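Protein Niban 2 (Homo sapiens, PDB 7CTP) may help suppress apoptosis and may promote melanoma cell invasion in vitro. Local coordinates at residues 21-35 against 281-294. Numbering follows the deposited sequence.
Sequences GKILTEFLQFYEDQY and QAKARFEEVLSKVQ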
loop_
_atom_site.group_PDB
_atom_site.type_symbol
_atom_site.label_atom_id
_atom_site.label_comp_id
_atom_site.label_asym_id
_atom_site.label_seq_id
_atom_site.Cartn_x
_atom_site.Cartn_y
_atom_site.Cartn_z
ATOM N N GLY A 21 -18.851 2.013 -16.562
ATOM C CA GLY A 21 -19.219 0.620 -16.756
ATOM C C GLY A 21 -18.362 -0.065 -17.803
ATOM O O GLY A 21 -18.012 -1.240 -17.663
ATOM N N LYS A 22 -18.003 0.664 -18.858
ATOM C CA LYS A 22 -17.145 0.092 -19.891
ATOM C C LYS A 22 -15.745 -0.180 -19.356
ATOM O O LYS A 22 -15.146 -1.215 -19.674
ATOM C CB LYS A 22 -17.112 1.023 -21.101
ATOM C CG LYS A 22 -18.489 1.133 -21.745
ATOM C CD LYS A 22 -18.511 2.032 -22.967
ATOM C CE LYS A 22 -19.944 2.168 -23.478
ATOM N NZ LYS A 22 -20.043 3.158 -24.593
ATOM N N ILE A 23 -15.213 0.729 -18.529
ATOM C CA ILE A 23 -13.916 0.494 -17.892
ATOM C C ILE A 23 -13.981 -0.712 -16.968
ATOM O O ILE A 23 -13.081 -1.559 -16.960
ATOM C CB ILE A 23 -13.452 1.745 -17.128
ATOM C CG1 ILE A 23 -13.078 2.854 -18.101
ATOM C CG2 ILE A 23 -12.256 1.410 -16.223
ATOM C CD1 ILE A 23 -13.057 4.226 -17.441
ATOM N N LEU A 24 -15.034 -0.797 -16.151
ATOM C CA LEU A 24 -15.116 -1.910 -15.213
ATOM C C LEU A 24 -15.227 -3.239 -15.945
ATOM O O LEU A 24 -14.616 -4.231 -15.528
ATOM C CB LEU A 24 -16.292 -1.715 -14.264
ATOM C CG LEU A 24 -16.092 -0.524 -13.327
ATOM C CD1 LEU A 24 -17.432 -0.180 -12.673
ATOM C CD2 LEU A 24 -15.031 -0.821 -12.266
ATOM N N THR A 25 -16.001 -3.280 -17.040
ATOM C CA THR A 25 -16.115 -4.506 -17.832
ATOM C C THR A 25 -14.754 -4.960 -18.340
ATOM O O THR A 25 -14.392 -6.138 -18.219
ATOM C CB THR A 25 -17.079 -4.299 -19.004
ATOM O OG1 THR A 25 -18.410 -4.122 -18.502
ATOM C CG2 THR A 25 -17.048 -5.495 -19.966
ATOM N N GLU A 26 -13.979 -4.034 -18.909
ATOM C CA GLU A 26 -12.663 -4.399 -19.422
ATOM C C GLU A 26 -11.741 -4.850 -18.297
ATOM O O GLU A 26 -11.045 -5.867 -18.427
ATOM C CB GLU A 26 -12.041 -3.243 -20.205
ATOM C CG GLU A 26 -10.835 -3.695 -21.042
ATOM C CD GLU A 26 -10.107 -2.555 -21.734
ATOM O OE1 GLU A 26 -8.938 -2.768 -22.139
ATOM O OE2 GLU A 26 -10.696 -1.457 -21.865
ATOM N N PHE A 27 -11.730 -4.116 -17.174
ATOM C CA PHE A 27 -10.923 -4.550 -16.038
ATOM C C PHE A 27 -11.321 -5.945 -15.568
ATOM O O PHE A 27 -10.464 -6.778 -15.252
ATOM C CB PHE A 27 -11.042 -3.591 -14.850
ATOM C CG PHE A 27 -10.431 -4.178 -13.597
ATOM C CD1 PHE A 27 -9.056 -4.168 -13.433
ATOM C CD2 PHE A 27 -11.212 -4.850 -12.660
ATOM C CE1 PHE A 27 -8.474 -4.751 -12.320
ATOM C CE2 PHE A 27 -10.636 -5.443 -11.545
ATOM C CZ PHE A 27 -9.265 -5.398 -11.378
ATOM N N LEU A 28 -12.623 -6.191 -15.435
ATOM C CA LEU A 28 -13.051 -7.457 -14.848
ATOM C C LEU A 28 -12.715 -8.642 -15.750
ATOM O O LEU A 28 -12.551 -9.763 -15.255
ATOM C CB LEU A 28 -14.548 -7.395 -14.539
ATOM C CG LEU A 28 -14.812 -6.415 -13.381
ATOM C CD1 LEU A 28 -16.317 -6.072 -13.277
ATOM C CD2 LEU A 28 -14.263 -6.951 -12.069
ATOM N N GLN A 29 -12.603 -8.419 -17.063
ATOM C CA GLN A 29 -12.105 -9.472 -17.952
ATOM C C GLN A 29 -10.654 -9.810 -17.633
ATOM O O GLN A 29 -10.287 -10.989 -17.560
ATOM C CB GLN A 29 -12.252 -9.056 -19.417
ATOM C CG GLN A 29 -13.690 -8.857 -19.869
ATOM C CD GLN A 29 -13.794 -8.327 -21.292
ATOM O OE1 GLN A 29 -13.141 -7.343 -21.660
ATOM N NE2 GLN A 29 -14.617 -8.978 -22.102
ATOM N N PHE A 30 -9.813 -8.792 -17.419
ATOM C CA PHE A 30 -8.451 -9.054 -16.950
ATOM C C PHE A 30 -8.456 -9.784 -15.611
ATOM O O PHE A 30 -7.641 -10.690 -15.381
ATOM C CB PHE A 30 -7.663 -7.745 -16.816
ATOM C CG PHE A 30 -7.187 -7.176 -18.126
ATOM C CD1 PHE A 30 -6.087 -7.718 -18.775
ATOM C CD2 PHE A 30 -7.819 -6.078 -18.689
ATOM C CE1 PHE A 30 -5.641 -7.181 -19.982
ATOM C CE2 PHE A 30 -7.375 -5.538 -19.898
ATOM C CZ PHE A 30 -6.288 -6.094 -20.539
ATOM N N TYR A 31 -9.361 -9.397 -14.709
ATOM C CA TYR A 31 -9.393 -9.991 -13.376
ATOM C C TYR A 31 -9.785 -11.470 -13.434
ATOM O O TYR A 31 -9.122 -12.322 -12.826
ATOM C CB TYR A 31 -10.356 -9.203 -12.485
ATOM C CG TYR A 31 -10.499 -9.773 -11.108
ATOM C CD1 TYR A 31 -9.497 -9.608 -10.168
ATOM C CD2 TYR A 31 -11.626 -10.503 -10.751
ATOM C CE1 TYR A 31 -9.613 -10.138 -8.901
ATOM C CE2 TYR A 31 -11.747 -11.040 -9.494
ATOM C CZ TYR A 31 -10.745 -10.857 -8.575
ATOM O OH TYR A 31 -10.858 -11.384 -7.321
ATOM N N GLU A 32 -10.861 -11.795 -14.159
ATOM C CA GLU A 32 -11.269 -13.193 -14.267
ATOM C C GLU A 32 -10.186 -14.031 -14.935
ATOM O O GLU A 32 -9.952 -15.179 -14.535
ATOM C CB GLU A 32 -12.595 -13.314 -15.025
ATOM C CG GLU A 32 -13.796 -12.797 -14.229
ATOM C CD GLU A 32 -15.140 -13.181 -14.845
ATOM O OE1 GLU A 32 -15.367 -14.389 -15.096
ATOM O OE2 GLU A 32 -15.974 -12.272 -15.050
ATOM N N ASP A 33 -9.495 -13.468 -15.929
ATOM C CA ASP A 33 -8.377 -14.183 -16.543
ATOM C C ASP A 33 -7.255 -14.412 -15.537
ATOM O O ASP A 33 -6.691 -15.512 -15.464
ATOM C CB ASP A 33 -7.854 -13.416 -17.758
ATOM C CG ASP A 33 -8.704 -13.615 -18.999
ATOM O OD1 ASP A 33 -9.586 -14.503 -18.996
ATOM O OD2 ASP A 33 -8.493 -12.871 -19.981
ATOM N N GLN A 34 -6.931 -13.389 -14.736
ATOM C CA GLN A 34 -5.832 -13.509 -13.779
ATOM C C GLN A 34 -6.162 -14.471 -12.645
ATOM O O GLN A 34 -5.252 -15.065 -12.067
ATOM C CB GLN A 34 -5.475 -12.145 -13.175
ATOM C CG GLN A 34 -4.646 -11.215 -14.065
ATOM C CD GLN A 34 -3.382 -11.867 -14.625
ATOM O OE1 GLN A 34 -2.553 -12.383 -13.878
ATOM N NE2 GLN A 34 -3.245 -11.849 -15.949
ATOM N N TYR A 35 -7.443 -14.613 -12.293
ATOM C CA TYR A 35 -7.789 -15.295 -11.050
ATOM C C TYR A 35 -7.273 -16.730 -11.042
ATOM O O TYR A 35 -6.649 -17.174 -10.069
ATOM C CB TYR A 35 -9.297 -15.278 -10.826
ATOM C CG TYR A 35 -9.654 -15.599 -9.391
ATOM C CD1 TYR A 35 -9.685 -14.604 -8.424
ATOM C CD2 TYR A 35 -9.906 -16.908 -8.996
ATOM C CE1 TYR A 35 -9.995 -14.895 -7.105
ATOM C CE2 TYR A 35 -10.204 -17.210 -7.684
ATOM C CZ TYR A 35 -10.255 -16.201 -6.746
ATOM O OH TYR A 35 -10.559 -16.504 -5.438
ATOM N N GLN A 281 -20.426 2.295 -7.971
ATOM C CA GLN A 281 -20.570 1.449 -9.155
ATOM C C GLN A 281 -19.507 0.353 -9.184
ATOM O O GLN A 281 -19.804 -0.823 -9.471
ATOM C CB GLN A 281 -20.508 2.328 -10.408
ATOM C CG GLN A 281 -20.992 1.648 -11.673
ATOM C CD GLN A 281 -21.062 2.607 -12.838
ATOM O OE1 GLN A 281 -21.162 3.823 -12.654
ATOM N NE2 GLN A 281 -21.026 2.065 -14.046
ATOM N N ALA A 282 -18.260 0.716 -8.884
ATOM C CA ALA A 282 -17.173 -0.261 -8.873
ATOM C C ALA A 282 -17.392 -1.310 -7.790
ATOM O O ALA A 282 -17.113 -2.500 -8.000
ATOM C CB ALA A 282 -15.834 0.456 -8.673
ATOM N N LYS A 283 -17.906 -0.889 -6.630
ATOM C CA LYS A 283 -18.154 -1.826 -5.541
ATOM C C LYS A 283 -19.149 -2.888 -5.978
ATOM O O LYS A 283 -18.913 -4.092 -5.804
ATOM C CB LYS A 283 -18.663 -1.079 -4.306
ATOM C CG LYS A 283 -18.928 -1.987 -3.078
ATOM C CD LYS A 283 -19.271 -1.167 -1.850
ATOM C CE LYS A 283 -19.622 -2.068 -0.663
ATOM N NZ LYS A 283 -19.875 -1.268 0.574
ATOM N N ALA A 284 -20.254 -2.457 -6.589
ATOM C CA ALA A 284 -21.273 -3.404 -7.036
ATOM C C ALA A 284 -20.717 -4.357 -8.091
ATOM O O ALA A 284 -20.901 -5.579 -8.001
ATOM C CB ALA A 284 -22.492 -2.645 -7.577
ATOM N N ARG A 285 -20.018 -3.819 -9.094
ATOM C CA ARG A 285 -19.530 -4.653 -10.188
ATOM C C ARG A 285 -18.459 -5.626 -9.703
ATOM O O ARG A 285 -18.472 -6.812 -10.064
ATOM C CB ARG A 285 -18.992 -3.789 -11.327
ATOM C CG ARG A 285 -20.050 -2.971 -12.081
ATOM C CD ARG A 285 -20.950 -3.814 -12.991
ATOM N NE ARG A 285 -20.206 -4.686 -13.901
ATOM C CZ ARG A 285 -19.685 -4.326 -15.075
ATOM N NH1 ARG A 285 -19.803 -3.077 -15.541
ATOM N NH2 ARG A 285 -19.037 -5.237 -15.795
ATOM N N PHE A 286 -17.524 -5.149 -8.880
ATOM C CA PHE A 286 -16.434 -6.014 -8.431
ATOM C C PHE A 286 -16.941 -7.114 -7.506
ATOM O O PHE A 286 -16.568 -8.287 -7.653
ATOM C CB PHE A 286 -15.351 -5.198 -7.732
ATOM C CG PHE A 286 -14.208 -6.039 -7.245
ATOM C CD1 PHE A 286 -13.372 -6.670 -8.157
ATOM C CD2 PHE A 286 -14.021 -6.259 -5.894
ATOM C CE1 PHE A 286 -12.334 -7.485 -7.723
ATOM C CE2 PHE A 286 -12.986 -7.068 -5.448
ATOM C CZ PHE A 286 -12.145 -7.682 -6.368
ATOM N N GLU A 287 -17.791 -6.759 -6.540
ATOM C CA GLU A 287 -18.260 -7.764 -5.589
ATOM C C GLU A 287 -19.085 -8.837 -6.289
ATOM O O GLU A 287 -19.068 -10.008 -5.874
ATOM C CB GLU A 287 -19.034 -7.095 -4.453
ATOM C CG GLU A 287 -18.093 -6.454 -3.411
ATOM C CD GLU A 287 -18.788 -5.600 -2.353
ATOM O OE1 GLU A 287 -18.054 -5.014 -1.523
ATOM O OE2 GLU A 287 -20.035 -5.509 -2.346
ATOM N N GLU A 288 -19.775 -8.472 -7.374
ATOM C CA GLU A 288 -20.493 -9.461 -8.172
ATOM C C GLU A 288 -19.532 -10.486 -8.762
ATOM O O GLU A 288 -19.764 -11.698 -8.671
ATOM C CB GLU A 288 -21.288 -8.767 -9.278
ATOM C CG GLU A 288 -22.072 -9.723 -10.172
ATOM C CD GLU A 288 -22.791 -8.995 -11.296
ATOM O OE1 GLU A 288 -22.435 -7.828 -11.577
ATOM O OE2 GLU A 288 -23.714 -9.590 -11.895
ATOM N N VAL A 289 -18.429 -10.015 -9.347
ATOM C CA VAL A 289 -17.489 -10.926 -9.995
ATOM C C VAL A 289 -16.723 -11.737 -8.955
ATOM O O VAL A 289 -16.458 -12.935 -9.153
ATOM C CB VAL A 289 -16.550 -10.140 -10.931
ATOM C CG1 VAL A 289 -15.396 -11.037 -11.432
ATOM C CG2 VAL A 289 -17.330 -9.605 -12.124
ATOM N N LEU A 290 -16.367 -11.110 -7.824
ATOM C CA LEU A 290 -15.653 -11.828 -6.766
ATOM C C LEU A 290 -16.478 -13.000 -6.265
ATOM O O LEU A 290 -15.960 -14.108 -6.099
ATOM C CB LEU A 290 -15.302 -10.877 -5.617
ATOM C CG LEU A 290 -14.559 -11.469 -4.416
ATOM C CD1 LEU A 290 -13.245 -12.103 -4.862
ATOM C CD2 LEU A 290 -14.322 -10.397 -3.351
ATOM N N SER A 291 -17.779 -12.783 -6.073
ATOM C CA SER A 291 -18.677 -13.870 -5.694
ATOM C C SER A 291 -18.720 -14.951 -6.767
ATOM O O SER A 291 -18.745 -16.151 -6.454
ATOM C CB SER A 291 -20.076 -13.320 -5.430
ATOM O OG SER A 291 -20.983 -14.367 -5.122
ATOM N N LYS A 292 -18.712 -14.551 -8.039
ATOM C CA LYS A 292 -18.771 -15.529 -9.119
ATOM C C LYS A 292 -17.507 -16.375 -9.171
ATOM O O LYS A 292 -17.584 -17.597 -9.371
ATOM C CB LYS A 292 -19.015 -14.831 -10.455
ATOM C CG LYS A 292 -18.916 -15.756 -11.669
ATOM C CD LYS A 292 -19.297 -15.017 -12.946
ATOM C CE LYS A 292 -18.137 -14.183 -13.463
ATOM N NZ LYS A 292 -18.476 -13.409 -14.695
ATOM N N VAL A 293 -16.331 -15.760 -9.002
ATOM C CA VAL A 293 -15.107 -16.552 -9.065
ATOM C C VAL A 293 -14.986 -17.455 -7.841
ATOM O O VAL A 293 -14.509 -18.591 -7.946
ATOM C CB VAL A 293 -13.860 -15.662 -9.252
ATOM C CG1 VAL A 293 -13.938 -14.921 -10.573
ATOM C CG2 VAL A 293 -13.660 -14.692 -8.093
ATOM N N GLN A 294 -15.435 -16.986 -6.673
ATOM C CA GLN A 294 -15.332 -17.810 -5.469
ATOM C C GLN A 294 -16.219 -19.045 -5.567
ATOM O O GLN A 294 -15.901 -20.084 -4.976
ATOM C CB GLN A 294 -15.690 -17.000 -4.220
ATOM C CG GLN A 294 -14.636 -15.961 -3.813
ATOM C CD GLN A 294 -15.143 -14.973 -2.776
ATOM O OE1 GLN A 294 -16.349 -14.817 -2.578
ATOM N NE2 GLN A 294 -14.218 -14.290 -2.115
#
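R285 curls its side chain back on itself through bends at chi2 and chi3, which lays its guanidinium against the backbone of G21 and the hydroxyl of T25, while CG anti to the backbone N in both F286 (chi1 180°) and Y31 (chi1 178°) brings their two rings together. These groups meet between two helices that run roughly parallel, with knobs-into-holes packing; the axes of 21-35 and 281-294, parts of the long helices 10-48 and 260-337 in the helical part of the chain, come within 10.5 Å and cross at -28°. It illustrates how a contact between distant parts of a sequence can divide into an apolar seam and a polar margin. R285 is one knob, seated among G21, L24, T25 and L28. Its NH2 donates to T25 OG1 at 3.0 Å, almost in the guanidinium plane, and its NH1 makes a weak bond to the carbonyl O of G21; CB of L24 covers one face of the group. A leucine here would probably leave T25 OG1 and the G21 carbonyl without their cross-helix donor and would remove the positive charge beside them. Y31 is the second knob, set among F286, V289, L290 and V293. F286 turns its edge to the face of Y31 in a T-shaped pair, ring centroids 5.3 Å apart, and F208 of helix 204-218 extends the aromatic cluster. Between the knobs L28 places CD2 against F286 CD1, and its CD1 lies 3.9 Å from V289 CG2. Farther along, K292 NZ reaches E32 OE2 in a 2.8 Å salt bridge, on the syn side of OE2 but tilted out of the carboxylate plane. Y35, whose hydroxyl bonds to Q297, receives V293 over its ring face: the methyl CG2 of V293 stands 3.9 Å from the centroid of the Y35 ring, a CH-pi contact.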